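Long-range contact in Thiol:disulfide interchange protein DsbC (Haemophilus influenzae, PDB 1T3B), which probably forms and rearranges disulfide bonds in periplasmic proteins, acting as a homodimeric thiol:disulfide isomerase of the thioredoxin family: residues A[101-105]-A[149-153]. Residues are numbered along the deposited sequence; the frame is centred on the assembly and turned at random.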
loop_
_atom_site.group_PDB
_atom_site.type_symbol
_atom_site.label_atom_id
_atom_site.label_comp_id
_atom_site.label_asym_id
_atom_site.label_seq_id
_atom_site.Cartn_x
_atom_site.Cartn_y
_atom_site.Cartn_z
ATOM N N CYS A 101 22.697 20.377 -9.885
ATOM C CA CYS A 101 23.449 19.208 -10.304
ATOM C C CYS A 101 24.735 19.835 -10.816
ATOM O O CYS A 101 25.835 19.344 -10.574
ATOM C CB CYS A 101 22.746 18.484 -11.448
ATOM S SG CYS A 101 21.026 18.045 -11.087
ATOM N N HIS A 102 24.582 20.942 -11.531
ATOM C CA HIS A 102 25.734 21.622 -12.062
ATOM C C HIS A 102 26.681 22.004 -10.938
ATOM O O HIS A 102 27.855 21.633 -10.950
ATOM C CB HIS A 102 25.312 22.872 -12.823
ATOM C CG HIS A 102 26.464 23.728 -13.233
ATOM N ND1 HIS A 102 27.334 23.369 -14.241
ATOM C CD2 HIS A 102 26.930 24.896 -12.732
ATOM C CE1 HIS A 102 28.285 24.281 -14.345
ATOM N NE2 HIS A 102 28.064 25.218 -13.440
ATOM N N LEU A 103 26.155 22.748 -9.969
ATOM C CA LEU A 103 26.922 23.213 -8.816
ATOM C C LEU A 103 27.629 22.054 -8.129
ATOM O O LEU A 103 28.816 22.129 -7.842
ATOM C CB LEU A 103 25.994 23.915 -7.823
ATOM C CG LEU A 103 26.663 24.617 -6.637
ATOM C CD1 LEU A 103 27.538 25.737 -7.166
ATOM C CD2 LEU A 103 25.608 25.168 -5.679
ATOM N N LEU A 104 26.893 20.983 -7.864
ATOM C CA LEU A 104 27.472 19.809 -7.237
ATOM C C LEU A 104 28.681 19.346 -8.049
ATOM O O LEU A 104 29.712 18.973 -7.506
ATOM C CB LEU A 104 26.403 18.711 -7.138
ATOM C CG LEU A 104 26.631 17.194 -7.222
ATOM C CD1 LEU A 104 27.948 16.752 -6.629
ATOM C CD2 LEU A 104 25.485 16.530 -6.483
ATOM N N HIS A 105 28.552 19.405 -9.364
ATOM C CA HIS A 105 29.617 18.981 -10.253
ATOM C C HIS A 105 30.855 19.869 -10.144
ATOM O O HIS A 105 31.988 19.381 -10.172
ATOM C CB HIS A 105 29.105 18.971 -11.690
ATOM C CG HIS A 105 29.958 18.176 -12.625
ATOM N ND1 HIS A 105 31.194 18.604 -13.056
ATOM C CD2 HIS A 105 29.765 16.960 -13.187
ATOM C CE1 HIS A 105 31.725 17.688 -13.842
ATOM N NE2 HIS A 105 30.877 16.679 -13.937
ATOM N N LEU A 149 30.729 14.244 -20.286
ATOM C CA LEU A 149 29.980 14.896 -19.223
ATOM C C LEU A 149 30.649 16.180 -18.778
ATOM O O LEU A 149 29.979 17.197 -18.609
ATOM C CB LEU A 149 29.816 13.966 -18.009
ATOM C CG LEU A 149 29.069 14.573 -16.803
ATOM C CD1 LEU A 149 27.641 14.863 -17.242
ATOM C CD2 LEU A 149 29.094 13.641 -15.584
ATOM N N ASN A 150 31.961 16.137 -18.573
ATOM C CA ASN A 150 32.659 17.339 -18.152
ATOM C C ASN A 150 32.355 18.463 -19.128
ATOM O O ASN A 150 32.107 19.601 -18.717
ATOM C CB ASN A 150 34.168 17.106 -18.053
ATOM C CG ASN A 150 34.560 16.319 -16.813
ATOM O OD1 ASN A 150 33.845 16.304 -15.811
ATOM N ND2 ASN A 150 35.710 15.675 -16.868
ATOM N N GLU A 151 32.338 18.130 -20.417
ATOM C CA GLU A 151 32.052 19.106 -21.465
ATOM C C GLU A 151 30.597 19.553 -21.516
ATOM O O GLU A 151 30.309 20.716 -21.769
ATOM C CB GLU A 151 32.487 18.554 -22.815
ATOM C CG GLU A 151 33.999 18.580 -22.985
ATOM C CD GLU A 151 34.552 19.996 -23.088
ATOM O OE1 GLU A 151 34.284 20.667 -24.107
ATOM O OE2 GLU A 151 35.249 20.441 -22.148
ATOM N N ALA A 152 29.675 18.632 -21.287
ATOM C CA ALA A 152 28.266 18.986 -21.270
ATOM C C ALA A 152 28.036 20.008 -20.158
ATOM O O ALA A 152 27.250 20.951 -20.298
ATOM C CB ALA A 152 27.422 17.756 -21.016
ATOM N N GLU A 153 28.734 19.830 -19.043
ATOM C CA GLU A 153 28.577 20.741 -17.919
ATOM C C GLU A 153 29.183 22.104 -18.185
ATOM O O GLU A 153 28.828 23.091 -17.548
ATOM C CB GLU A 153 29.194 20.137 -16.668
ATOM C CG GLU A 153 28.429 18.960 -16.145
ATOM C CD GLU A 153 27.016 19.332 -15.703
ATOM O OE1 GLU A 153 26.862 20.282 -14.911
ATOM O OE2 GLU A 153 26.050 18.672 -16.138
#
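The active-site helix 99-105 of the thioredoxin-like domain, whose C101 is paired with C98 in the redox-active disulfide, meets helix 145-153 through H102, H105 and E153. The short segments 101-105 and 149-153 approach to 11.2 Å between axes, bridged by side chains. E153, its chain bent at chi2 (-63°), serves both histidines. E153 OE1 accepts a hydrogen bond from H102 ND1 at 3.2 Å; the N-H...O angle of 148° shows a bent bond, and the donor meets OE1 on the anti side, out of the carboxylate plane. E153 CG lies over the centre of the H105 ring, 3.9 Å from the centroid, a CH-pi contact. H105 CG, placed opposite the backbone N (chi1 -163°), extends the ring between the helices, where the edge meets N150 OD1, 3.2 Å from H105 CE1, and L149 CD2, 3.9 Å from H105 NE2. Ring and amide planes are nearly perpendicular. The polar ends converge on Y81, whose OH is hydrogen-bonded to both H105 NE2 and N150 OD1, probably fixing the ring's rotation. The contact thus joins two helices beside the mixed sheet: L104 and L149 pack on strand 88-94, and L149 also touches strand 79-81 and helix 131-141.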